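Long-range contacts in galacto-N-biose/lacto-N-biose I transporter substrate-binding protein (Bifidobacterium longum, PDB 2Z8E), which probably captures the disaccharides galacto-N-biose and lacto-N-biose outside the cell and delivers them to the ABC transporter that imports them: residues Thr19-Leu24 with Lys50-Asp55; Thr129-Tyr134 with Thr353-Met358; Gly179-Gly184 with Gly285-Ser290; Asn228-Pro233 with Ala251-Leu256. All blocks are in the same frame, centred on the assembly; numbering follows the deposited sequence.

Contact 1: residues Thr19-Leu24 with Lys50-Asp55; sequences TYMHRL and KATKFD. With NGA (2-acetamido-2-deoxy-beta-D-galactopyranose), chain C.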
# COMPACT_ATOMS: atom_id res chain seq x y z
N THR A 19 -14.64 8.83 -17.51
CA THR A 19 -14.11 7.48 -17.32
C THR A 19 -13.13 7.43 -16.12
O THR A 19 -12.39 8.38 -15.87
CB THR A 19 -13.42 6.95 -18.58
OG1 THR A 19 -12.47 7.92 -19.01
CG2 THR A 19 -14.47 6.68 -19.72
N TYR A 20 -13.17 6.31 -15.39
CA TYR A 20 -12.42 6.13 -14.14
C TYR A 20 -11.83 4.71 -14.15
O TYR A 20 -12.56 3.73 -14.08
CB TYR A 20 -13.34 6.37 -12.92
CG TYR A 20 -12.80 5.93 -11.53
CD1 TYR A 20 -11.44 5.97 -11.23
CD2 TYR A 20 -13.67 5.52 -10.51
CE1 TYR A 20 -10.94 5.56 -9.94
CE2 TYR A 20 -13.19 5.10 -9.22
CZ TYR A 20 -11.82 5.13 -8.96
OH TYR A 20 -11.32 4.74 -7.72
N MET A 21 -10.52 4.61 -14.28
CA MET A 21 -9.83 3.31 -14.18
C MET A 21 -9.25 3.14 -12.77
O MET A 21 -8.50 3.97 -12.30
CB MET A 21 -8.69 3.21 -15.21
CG MET A 21 -8.24 1.75 -15.48
SD MET A 21 -6.61 1.58 -16.25
CE MET A 21 -6.76 2.62 -17.69
N HIS A 22 -9.59 2.04 -12.12
CA HIS A 22 -9.14 1.79 -10.76
C HIS A 22 -8.50 0.39 -10.66
O HIS A 22 -8.58 -0.42 -11.61
CB HIS A 22 -10.33 1.86 -9.82
CG HIS A 22 -11.30 0.76 -10.02
ND1 HIS A 22 -11.19 -0.44 -9.35
CD2 HIS A 22 -12.34 0.63 -10.87
CE1 HIS A 22 -12.16 -1.25 -9.75
NE2 HIS A 22 -12.88 -0.62 -10.66
N ARG A 23 -7.88 0.09 -9.51
CA ARG A 23 -7.34 -1.25 -9.29
C ARG A 23 -7.76 -1.73 -7.91
O ARG A 23 -7.00 -2.35 -7.14
CB ARG A 23 -5.82 -1.32 -9.58
CG ARG A 23 -4.88 -0.29 -8.89
CD ARG A 23 -3.45 -0.49 -9.40
NE ARG A 23 -2.45 0.49 -8.94
CZ ARG A 23 -1.88 0.51 -7.73
NH1 ARG A 23 -2.23 -0.36 -6.80
NH2 ARG A 23 -0.98 1.42 -7.46
N LEU A 24 -9.00 -1.42 -7.59
CA LEU A 24 -9.59 -1.88 -6.35
C LEU A 24 -10.02 -3.33 -6.48
O LEU A 24 -10.39 -3.74 -7.59
CB LEU A 24 -10.74 -0.96 -5.94
CG LEU A 24 -10.34 0.52 -5.65
CD1 LEU A 24 -11.58 1.23 -5.15
CD2 LEU A 24 -9.22 0.63 -4.64
N LYS A 50 -18.18 6.03 -16.15
CA LYS A 50 -17.81 4.66 -16.49
C LYS A 50 -16.54 4.27 -15.75
O LYS A 50 -15.48 4.84 -16.00
CB LYS A 50 -17.62 4.50 -18.01
CG LYS A 50 -17.76 3.08 -18.49
CD LYS A 50 -18.10 2.96 -20.02
CE LYS A 50 -16.93 3.42 -20.91
NZ LYS A 50 -17.31 3.61 -22.39
N ALA A 51 -16.66 3.31 -14.83
CA ALA A 51 -15.52 2.80 -14.06
C ALA A 51 -15.09 1.44 -14.56
O ALA A 51 -15.94 0.57 -14.77
CB ALA A 51 -15.87 2.71 -12.58
N THR A 52 -13.78 1.24 -14.72
CA THR A 52 -13.22 -0.07 -15.09
C THR A 52 -12.01 -0.48 -14.23
O THR A 52 -11.14 0.33 -13.96
CB THR A 52 -12.77 -0.11 -16.58
OG1 THR A 52 -11.77 0.89 -16.79
CG2 THR A 52 -13.95 0.15 -17.52
N LYS A 53 -11.94 -1.77 -13.89
CA LYS A 53 -10.81 -2.31 -13.11
C LYS A 53 -9.69 -2.75 -14.03
O LYS A 53 -9.92 -3.59 -14.92
CB LYS A 53 -11.30 -3.51 -12.28
CG LYS A 53 -10.19 -4.26 -11.56
CD LYS A 53 -10.81 -5.23 -10.60
CE LYS A 53 -9.73 -6.11 -9.91
NZ LYS A 53 -8.61 -5.25 -9.40
N PHE A 54 -8.49 -2.19 -13.83
CA PHE A 54 -7.28 -2.63 -14.56
C PHE A 54 -7.14 -4.18 -14.54
O PHE A 54 -7.26 -4.80 -13.48
CB PHE A 54 -6.05 -1.94 -13.98
CG PHE A 54 -4.75 -2.33 -14.63
CD1 PHE A 54 -4.47 -1.98 -15.96
CD2 PHE A 54 -3.79 -3.04 -13.90
CE1 PHE A 54 -3.26 -2.32 -16.55
CE2 PHE A 54 -2.58 -3.39 -14.48
CZ PHE A 54 -2.31 -3.03 -15.81
N ASP A 55 -6.96 -4.80 -15.72
CA ASP A 55 -6.74 -6.25 -15.84
C ASP A 55 -5.23 -6.51 -15.90
O ASP A 55 -4.56 -6.30 -16.93
CB ASP A 55 -7.49 -6.85 -17.07
CG ASP A 55 -7.60 -8.42 -17.05
OD1 ASP A 55 -7.11 -9.11 -16.11
OD2 ASP A 55 -8.19 -8.98 -18.02
C1 NGA C . 0.27 -4.79 -4.37
C2 NGA C . -0.25 -3.32 -4.53
C3 NGA C . -1.64 -3.23 -3.91
C4 NGA C . -2.59 -4.37 -4.36
C5 NGA C . -1.92 -5.75 -4.24
C6 NGA C . -2.79 -6.85 -4.82
C7 NGA C . 0.99 -1.22 -4.46
C8 NGA C . 1.94 -0.37 -3.68
N2 NGA C . 0.67 -2.38 -3.88
O1 NGA C . 1.43 -4.88 -5.13
O3 NGA C . -2.20 -1.92 -4.12
O4 NGA C . -3.08 -4.10 -5.71
O5 NGA C . -0.66 -5.71 -4.91
O6 NGA C . -3.98 -7.06 -4.02
O7 NGA C . 0.54 -0.88 -5.56
O HOH W 1 -15.21 -1.39 -11.98
O HOH W 2 -6.63 -5.03 -7.03

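Contact 2: residues Thr129-Tyr134 with Thr353-Met358; sequences TGPLVY and TANNNM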
# COMPACT_ATOMS: atom_id res chain seq x y z
N THR A 129 -4.98 5.12 2.86
CA THR A 129 -3.61 5.05 3.36
C THR A 129 -3.23 3.63 3.67
O THR A 129 -4.13 2.81 3.95
CB THR A 129 -3.39 5.96 4.61
OG1 THR A 129 -4.22 5.52 5.69
CG2 THR A 129 -3.67 7.44 4.25
N GLY A 130 -1.93 3.34 3.65
CA GLY A 130 -1.43 1.99 3.83
C GLY A 130 -0.46 1.71 4.98
O GLY A 130 0.63 1.20 4.75
N PRO A 131 -0.87 2.00 6.21
CA PRO A 131 0.02 1.71 7.34
C PRO A 131 0.29 0.20 7.53
O PRO A 131 -0.60 -0.62 7.42
CB PRO A 131 -0.75 2.26 8.53
CG PRO A 131 -2.25 2.12 8.09
CD PRO A 131 -2.18 2.56 6.67
N LEU A 132 1.54 -0.14 7.80
CA LEU A 132 1.92 -1.53 8.06
C LEU A 132 1.55 -1.93 9.48
O LEU A 132 1.80 -1.17 10.43
CB LEU A 132 3.42 -1.71 7.79
CG LEU A 132 3.75 -1.76 6.27
CD1 LEU A 132 5.21 -1.49 6.01
CD2 LEU A 132 3.35 -3.16 5.68
N VAL A 133 0.93 -3.11 9.62
CA VAL A 133 0.54 -3.66 10.92
C VAL A 133 0.92 -5.13 10.95
O VAL A 133 1.56 -5.62 10.03
CB VAL A 133 -1.00 -3.48 11.20
CG1 VAL A 133 -1.39 -2.00 11.42
CG2 VAL A 133 -1.86 -4.10 10.04
N TYR A 134 0.55 -5.81 12.02
CA TYR A 134 0.86 -7.21 12.25
C TYR A 134 -0.43 -8.00 12.43
O TYR A 134 -1.21 -7.72 13.37
CB TYR A 134 1.74 -7.36 13.54
CG TYR A 134 2.27 -8.76 13.76
CD1 TYR A 134 3.09 -9.36 12.80
CD2 TYR A 134 1.94 -9.49 14.90
CE1 TYR A 134 3.62 -10.68 12.99
CE2 TYR A 134 2.49 -10.78 15.14
CZ TYR A 134 3.29 -11.38 14.15
OH TYR A 134 3.83 -12.66 14.35
N THR A 353 -4.74 3.93 14.57
CA THR A 353 -3.59 4.12 15.43
C THR A 353 -2.30 4.04 14.57
O THR A 353 -1.41 4.88 14.67
CB THR A 353 -3.59 3.07 16.58
OG1 THR A 353 -4.65 3.38 17.49
CG2 THR A 353 -2.23 3.09 17.35
N ALA A 354 -2.24 3.02 13.70
CA ALA A 354 -1.06 2.76 12.88
C ALA A 354 -0.85 3.95 11.94
O ALA A 354 0.26 4.54 11.88
CB ALA A 354 -1.27 1.40 12.09
N ASN A 355 -1.91 4.35 11.25
CA ASN A 355 -1.89 5.55 10.41
C ASN A 355 -1.30 6.78 11.09
O ASN A 355 -0.43 7.46 10.51
CB ASN A 355 -3.28 5.88 9.90
CG ASN A 355 -3.28 7.06 8.99
OD1 ASN A 355 -3.62 8.17 9.38
ND2 ASN A 355 -2.90 6.85 7.75
N ASN A 356 -1.76 7.06 12.30
CA ASN A 356 -1.27 8.20 13.10
C ASN A 356 0.20 8.06 13.51
O ASN A 356 0.85 9.05 13.83
CB ASN A 356 -2.16 8.33 14.35
CG ASN A 356 -3.60 8.71 14.01
OD1 ASN A 356 -3.89 9.17 12.88
ND2 ASN A 356 -4.52 8.49 14.96
N ASN A 357 0.72 6.83 13.52
CA ASN A 357 2.12 6.58 13.87
C ASN A 357 3.00 6.30 12.63
O ASN A 357 4.14 5.84 12.77
CB ASN A 357 2.24 5.41 14.87
CG ASN A 357 1.79 5.76 16.28
OD1 ASN A 357 2.00 6.88 16.74
ND2 ASN A 357 1.21 4.78 17.00
N MET A 358 2.46 6.58 11.43
CA MET A 358 3.11 6.20 10.18
C MET A 358 4.07 7.30 9.74
O MET A 358 3.65 8.45 9.59
CB MET A 358 2.07 5.95 9.06
CG MET A 358 2.68 5.44 7.77
SD MET A 358 1.35 4.98 6.64
CE MET A 358 0.36 6.53 6.63

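Contact 3: residues Gly179-Gly184 with Gly285-Ser290; sequences GNMISG and GPDGGS. With GAL (beta-D-galactopyranose), chain B; NGA (2-acetamido-2-deoxy-beta-D-galactopyranose), chain C.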
# COMPACT_ATOMS: atom_id res chain seq x y z
N GLY A 179 9.69 -4.38 -2.55
CA GLY A 179 9.66 -2.98 -2.99
C GLY A 179 8.68 -2.09 -2.25
O GLY A 179 8.96 -0.93 -1.99
N ASN A 180 7.54 -2.63 -1.90
CA ASN A 180 6.46 -1.88 -1.28
C ASN A 180 6.49 -2.06 0.24
O ASN A 180 6.31 -1.10 1.01
CB ASN A 180 5.11 -2.36 -1.83
CG ASN A 180 4.99 -2.18 -3.36
OD1 ASN A 180 5.48 -1.21 -3.93
ND2 ASN A 180 4.29 -3.12 -4.01
N MET A 181 6.70 -3.30 0.68
CA MET A 181 6.57 -3.63 2.11
C MET A 181 7.88 -3.37 2.87
O MET A 181 7.87 -2.82 3.98
CB MET A 181 6.05 -5.07 2.33
CG MET A 181 6.15 -5.54 3.79
SD MET A 181 5.63 -7.26 4.10
CE MET A 181 3.86 -7.02 3.96
N ILE A 182 9.00 -3.75 2.26
CA ILE A 182 10.26 -3.69 2.95
C ILE A 182 10.80 -2.25 2.90
O ILE A 182 11.46 -1.81 3.86
CB ILE A 182 11.25 -4.73 2.40
CG1 ILE A 182 10.93 -6.09 3.02
CG2 ILE A 182 12.70 -4.34 2.77
CD1 ILE A 182 11.80 -7.26 2.47
N SER A 183 10.49 -1.53 1.82
CA SER A 183 10.74 -0.06 1.82
C SER A 183 9.96 0.68 2.93
O SER A 183 10.49 1.61 3.60
CB SER A 183 10.46 0.59 0.46
OG SER A 183 9.10 0.50 0.09
N GLY A 184 8.73 0.25 3.15
CA GLY A 184 7.88 0.90 4.17
C GLY A 184 8.41 0.63 5.56
O GLY A 184 8.49 1.54 6.40
N GLY A 285 5.35 2.31 8.83
CA GLY A 285 5.67 2.93 7.56
C GLY A 285 4.57 2.65 6.56
O GLY A 285 3.69 1.81 6.79
N PRO A 286 4.59 3.38 5.44
CA PRO A 286 3.63 3.14 4.38
C PRO A 286 3.99 1.99 3.42
O PRO A 286 5.15 1.81 3.03
CB PRO A 286 3.62 4.48 3.62
CG PRO A 286 5.04 5.03 3.80
CD PRO A 286 5.48 4.53 5.18
N ASP A 287 2.96 1.25 3.05
CA ASP A 287 3.01 0.23 2.03
C ASP A 287 1.74 0.46 1.17
O ASP A 287 0.61 0.14 1.56
CB ASP A 287 3.01 -1.13 2.74
CG ASP A 287 2.95 -2.29 1.79
OD1 ASP A 287 2.81 -2.06 0.55
OD2 ASP A 287 3.03 -3.45 2.29
N GLY A 288 1.92 1.07 0.00
CA GLY A 288 0.77 1.34 -0.83
C GLY A 288 0.02 2.55 -0.23
O GLY A 288 0.62 3.34 0.52
N GLY A 289 -1.29 2.65 -0.53
CA GLY A 289 -2.05 3.89 -0.30
C GLY A 289 -2.03 4.67 -1.60
O GLY A 289 -0.96 4.87 -2.19
N SER A 290 -3.21 5.10 -2.07
CA SER A 290 -3.29 5.66 -3.40
C SER A 290 -4.12 6.94 -3.44
O SER A 290 -4.94 7.20 -2.56
CB SER A 290 -3.87 4.66 -4.40
OG SER A 290 -3.37 3.34 -4.25
C1 GAL B . -3.03 -1.51 -3.02
C2 GAL B . -3.00 0.02 -2.92
C3 GAL B . -4.04 0.48 -1.90
C4 GAL B . -5.43 -0.12 -2.20
C5 GAL B . -5.33 -1.67 -2.28
C6 GAL B . -6.60 -2.27 -2.86
O2 GAL B . -1.71 0.49 -2.61
O3 GAL B . -4.02 1.88 -1.96
O4 GAL B . -5.83 0.39 -3.48
O5 GAL B . -4.35 -1.93 -3.27
O6 GAL B . -6.79 -3.60 -2.42
C1 NGA C . 0.27 -4.79 -4.37
C2 NGA C . -0.25 -3.32 -4.53
C3 NGA C . -1.64 -3.23 -3.91
C4 NGA C . -2.59 -4.37 -4.36
C5 NGA C . -1.92 -5.75 -4.24
C6 NGA C . -2.79 -6.85 -4.82
C7 NGA C . 0.99 -1.22 -4.46
C8 NGA C . 1.94 -0.37 -3.68
N2 NGA C . 0.67 -2.38 -3.88
O1 NGA C . 1.43 -4.88 -5.13
O3 NGA C . -2.20 -1.92 -4.12
O4 NGA C . -3.08 -4.10 -5.71
O5 NGA C . -0.66 -5.71 -4.91
O6 NGA C . -3.98 -7.06 -4.02
O7 NGA C . 0.54 -0.88 -5.56
O HOH W 3 6.81 1.92 0.83

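Contact 4: residues Asn228-Pro233 with Ala251-Leu256; sequences NPRWDP and AWEAPL. With NGA (2-acetamido-2-deoxy-beta-D-galactopyranose), chain C; GAL (beta-D-galactopyranose), chain B.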
# COMPACT_ATOMS: atom_id res chain seq x y z
N ASN A 228 7.10 -17.98 0.46
CA ASN A 228 6.16 -17.92 -0.65
C ASN A 228 5.87 -16.49 -1.06
O ASN A 228 5.55 -15.66 -0.21
CB ASN A 228 4.85 -18.59 -0.27
CG ASN A 228 5.06 -19.96 0.27
OD1 ASN A 228 4.61 -20.29 1.36
ND2 ASN A 228 5.80 -20.76 -0.48
N PRO A 229 5.91 -16.22 -2.37
CA PRO A 229 5.55 -14.87 -2.83
C PRO A 229 4.08 -14.62 -2.44
O PRO A 229 3.25 -15.54 -2.49
CB PRO A 229 5.76 -14.93 -4.34
CG PRO A 229 6.66 -16.14 -4.54
CD PRO A 229 6.21 -17.11 -3.50
N ARG A 230 3.83 -13.41 -1.92
CA ARG A 230 2.52 -12.98 -1.39
C ARG A 230 1.30 -13.33 -2.28
O ARG A 230 0.25 -13.73 -1.78
CB ARG A 230 2.55 -11.43 -1.21
CG ARG A 230 1.30 -10.81 -0.58
CD ARG A 230 0.88 -11.48 0.68
NE ARG A 230 -0.34 -10.90 1.24
CZ ARG A 230 -1.59 -11.33 0.97
NH1 ARG A 230 -1.78 -12.37 0.20
NH2 ARG A 230 -2.66 -10.75 1.53
N TRP A 231 1.45 -13.08 -3.57
CA TRP A 231 0.37 -13.20 -4.56
C TRP A 231 0.29 -14.60 -5.22
O TRP A 231 -0.58 -14.84 -6.07
CB TRP A 231 0.45 -12.06 -5.61
CG TRP A 231 0.56 -10.75 -4.90
CD1 TRP A 231 1.60 -9.86 -4.97
CD2 TRP A 231 -0.35 -10.23 -3.91
NE1 TRP A 231 1.38 -8.81 -4.07
CE2 TRP A 231 0.19 -9.02 -3.42
CE3 TRP A 231 -1.56 -10.69 -3.38
CZ2 TRP A 231 -0.45 -8.24 -2.45
CZ3 TRP A 231 -2.22 -9.90 -2.42
CH2 TRP A 231 -1.64 -8.71 -1.94
N ASP A 232 1.15 -15.52 -4.78
CA ASP A 232 1.13 -16.92 -5.28
C ASP A 232 0.17 -17.79 -4.53
O ASP A 232 -0.07 -17.59 -3.34
CB ASP A 232 2.53 -17.59 -5.27
CG ASP A 232 3.39 -17.16 -6.45
OD1 ASP A 232 2.99 -16.23 -7.20
OD2 ASP A 232 4.50 -17.74 -6.64
N PRO A 233 -0.42 -18.79 -5.23
CA PRO A 233 -1.27 -19.69 -4.51
C PRO A 233 -0.61 -20.34 -3.29
O PRO A 233 -1.31 -20.68 -2.37
CB PRO A 233 -1.66 -20.75 -5.57
CG PRO A 233 -1.54 -20.01 -6.89
CD PRO A 233 -0.36 -19.08 -6.68
N ALA A 251 -2.49 -2.50 5.97
CA ALA A 251 -3.85 -2.52 6.55
C ALA A 251 -4.92 -2.91 5.54
O ALA A 251 -5.88 -3.58 5.94
CB ALA A 251 -4.21 -1.19 7.23
N TRP A 252 -4.76 -2.48 4.27
CA TRP A 252 -5.74 -2.74 3.17
C TRP A 252 -5.80 -4.26 2.82
O TRP A 252 -6.69 -4.71 2.07
CB TRP A 252 -5.50 -1.85 1.91
CG TRP A 252 -4.07 -1.76 1.45
CD1 TRP A 252 -3.18 -0.71 1.66
CD2 TRP A 252 -3.32 -2.77 0.75
NE1 TRP A 252 -1.95 -1.01 1.11
CE2 TRP A 252 -2.01 -2.28 0.57
CE3 TRP A 252 -3.65 -4.07 0.26
CZ2 TRP A 252 -1.03 -3.02 -0.07
CZ3 TRP A 252 -2.65 -4.81 -0.38
CH2 TRP A 252 -1.37 -4.28 -0.53
N GLU A 253 -4.85 -5.03 3.35
CA GLU A 253 -4.84 -6.50 3.15
C GLU A 253 -5.95 -7.22 3.87
O GLU A 253 -6.25 -8.37 3.51
CB GLU A 253 -3.49 -7.13 3.58
CG GLU A 253 -2.34 -6.75 2.65
CD GLU A 253 -1.08 -7.59 2.93
OE1 GLU A 253 -1.21 -8.84 2.97
OE2 GLU A 253 0.02 -7.00 3.11
N ALA A 254 -6.62 -6.59 4.84
CA ALA A 254 -7.56 -7.37 5.69
C ALA A 254 -8.58 -8.29 4.94
O ALA A 254 -8.59 -9.49 5.18
CB ALA A 254 -8.23 -6.52 6.75
N PRO A 255 -9.43 -7.73 4.05
CA PRO A 255 -10.41 -8.62 3.34
C PRO A 255 -9.77 -9.64 2.38
O PRO A 255 -10.26 -10.76 2.26
CB PRO A 255 -11.33 -7.62 2.60
CG PRO A 255 -10.45 -6.45 2.30
CD PRO A 255 -9.59 -6.33 3.62
N LEU A 256 -8.68 -9.25 1.72
CA LEU A 256 -7.83 -10.14 0.92
C LEU A 256 -7.35 -11.35 1.72
O LEU A 256 -7.52 -12.50 1.30
CB LEU A 256 -6.62 -9.36 0.36
CG LEU A 256 -6.97 -8.03 -0.35
CD1 LEU A 256 -5.77 -7.32 -0.92
CD2 LEU A 256 -8.06 -8.21 -1.46
C1 NGA C . 0.27 -4.79 -4.37
C2 NGA C . -0.25 -3.32 -4.53
C3 NGA C . -1.64 -3.23 -3.91
C4 NGA C . -2.59 -4.37 -4.36
C5 NGA C . -1.92 -5.75 -4.24
C6 NGA C . -2.79 -6.85 -4.82
C7 NGA C . 0.99 -1.22 -4.46
C8 NGA C . 1.94 -0.37 -3.68
N2 NGA C . 0.67 -2.38 -3.88
O1 NGA C . 1.43 -4.88 -5.13
O3 NGA C . -2.20 -1.92 -4.12
O4 NGA C . -3.08 -4.10 -5.71
O5 NGA C . -0.66 -5.71 -4.91
O6 NGA C . -3.98 -7.06 -4.02
O7 NGA C . 0.54 -0.88 -5.56
C1 GAL B . -3.03 -1.51 -3.02
C2 GAL B . -3.00 0.02 -2.92
C3 GAL B . -4.04 0.48 -1.90
C4 GAL B . -5.43 -0.12 -2.20
C5 GAL B . -5.33 -1.67 -2.28
C6 GAL B . -6.60 -2.27 -2.86
O2 GAL B . -1.71 0.49 -2.61
O3 GAL B . -4.02 1.88 -1.96
O4 GAL B . -5.83 0.39 -3.48
O5 GAL B . -4.35 -1.93 -3.27
O6 GAL B . -6.79 -3.60 -2.42

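Contact 1: residues Thr19-Leu24 with Lys50-Asp55
Tyr20 and His22 pair with Ala51 and Lys53 where two parallel strands, the outer elements of a beta-alpha-beta unit (strand 16-22, helix 33-43, strand 47-53), lie edge to edge. Their axes approach to 4.6 Å with 20° between their directions. Backbone bonds alternate between the strands from Tyr20 N to Lys50 O as far as Phe54 N to His22 O, the last measuring 2.8 Å.

The compact part is formed by Tyr20, Ala51 and His22, on a face that opens to solvent only farther along, at Lys53. Ala51 CB reaches Tyr20 CD2 at 4.1 Å, and Val33 and Val37 of helix 33-43 close over it. The His22 ring is held within this layer: Leu24 N donates to His22 ND1 at 3.0 Å, in the ring plane, and a water sits at NE2, also in plane. With its CG between the backbone N and carbonyl carbon (chi1 68°), the imidazole swings over the neighbouring strand, where Lys53 CA makes a CH-pi contact with one face, 3.8 Å from the centroid.

On the other face the loose side is that of Lys50 and Thr52, which are exposed. Met21 beside them is buried, packed against Leu65 of helix 61-71, and Met21 SD meets Phe54 CD1 obliquely at 4.2 Å, a Met-aromatic contact. Beyond the strands, Arg23 NH1 makes weak hydrogen bonds to O3 and O7 of the N-acetylgalactosamine, while Glu84 takes its NH2 in a salt bridge. Lys53 bends only at its last torsion, bringing NZ to 3.0 Å from Leu24 O, 56° out of the carbonyl plane.

Contact 2: residues Thr129-Tyr134 with Thr353-Met358
The backbones approach most closely where Pro131, just before the strand part 132-134, faces Asn355 in the last turn of helix 347-356, with their CA atoms 5.3 Å apart. Pro131 is the hub of the side-chain packing. Pro131 CB touches Ala354 CB at 3.7 Å and also rests on the backbone N of Asn355. The same Ala354 CB also meets Val133 CG1, only 3.5 Å away, which is tighter than a usual van der Waals contact between carbons.

The contact thus lays the C-terminal end of helix 347-356 against the long strand 121-137 of the central mixed sheet, in the bilobal fold of periplasmic-type solute-binding proteins. Backbone hydrogen bonds join Leu132 to Gly285 and Val133 to Ala249. Past the helix end, the chain turns back so that Met358 also reaches Pro131. Its CG is anti to the backbone N (chi1 -175°) and the chain bends at the last torsion, which leaves Met358 SD 3.6 Å from Pro131 CA and turns the methyl toward Thr129.

Two residues before the proline, the Thr129 side chain is crossed by that of Asn355 at about a right angle. Asn355 ND2 comes within 2.8 Å of Thr129 OG1, but the angle is too poor for a hydrogen bond, and the same nitrogen lies 3.3 Å from Thr129 CB.

Contact 3: residues Gly179-Gly184 with Gly285-Ser290
Asp287 lays its carboxylate against the helix 178-187, one oxygen over each of two successive residues: Asp287 OD1 lies 3.3 Å from Asn180 CB and OD2 3.4 Å from Met181 CB. The group gets there because CG is anti to the backbone N (chi1 176°), which carries it across the helix surface, where it meets the Met181 side chain obliquely. Leu132 and Ala250 of neighbouring strands also touch Asp287.

Farther along, the backbones close up at glycine CA atoms. Gly184 CA approaches Pro286 O at 3.1 Å, and Gly285 CA lies 3.4 Å from Gly184 O in a nearly linear CA-H...O contact of 171°. One water ties the two segments together by donating to both Ser183 OG and Pro286 O; Ser183 OG in turn donates to Gly179 O.

The loop 285-290 then continues into the sugar cleft of this solute-binding fold. Gly289 N donates to GAL O2 at 3.0 Å, and Ser290 OG lies 2.8 Å from GAL O3. Asn180, whose ND2 is bonded to Glu177, sets its amide against the methyl C8 of the N-acetylgalactosamine, which Gly288 CA also approaches; these segments meet that methyl by van der Waals contact. Between helix and loop themselves, the buried carboxylate is met by the CB atoms of Asn180 and Met181, which implies a join resting on van der Waals and CA-H...O contacts and one shared water.

Contact 4: residues Asn228-Pro233 with Ala251-Leu256
Trp231 and Trp252 meet rim to rim, Trp231 CH2 4.3 Å from Trp252 CZ3, and together form the aromatic platform of the sugar site in this solute-binding fold. Trp252 takes the galactose on one face, with GAL C1 over the ring centre. Trp252 CH2 also reaches NGA C3, at 3.5 Å. Trp231 lies against the second sugar alone: Trp231 CZ2 is 3.4 Å from NGA C5, and NGA C6 stands over the same face, toward the rim. Leu256 fills the corner, Leu256 CD1 being 3.6 Å from NGA O6.

Each indole is fixed through its nitrogen, Trp231 NE1 by Glu177 and Trp252 NE1 by the carbonyl of Asp287. The face of Trp231 turned from the sugar is backed by Arg230, whose CG, anti to the backbone N (chi1 -176°), lies over the ring centre. A bend at chi2 (51°) then folds the arginine chain so that its guanidinium has Trp231 CZ3 over one face.

Behind the aromatic layer, Arg230 and Glu253 form a buried salt bridge that joins the loop before helix 233-240 to the segment leading into helix 254-261. Glu253 OE2 accepts from Ala250 N, while Asp176 receives the backbone N-H groups of Arg230 and Trp231. The grip is side-on: NE and NH2 of Arg230 both donate to the single oxygen OE1 of Glu253, each at 2.8 Å, with OE1 in the guanidinium plane but the carboxylate turned 43° from it.

Contacts 1, 3 and 4 all touch both sugars of the bound disaccharide. Contact 1 approaches from another part of the cleft, its centre about 22 Å from that of contact 3 and about 20 Å from that of contact 4. Contact 2 lies behind the site and touches contacts 3 and 4: Gly130 O is 2.9 Å from Asp287 N of contact 3, and Pro131 O is 3.0 Å from Ala251 N of contact 4. Contacts 3 and 4 also meet directly, Met181 CE lying 3.9 Å from Glu253 OE2. Strands of contacts 1 and 2 belong to one sheet, although the nearest atoms of these two contacts are about 10 Å apart.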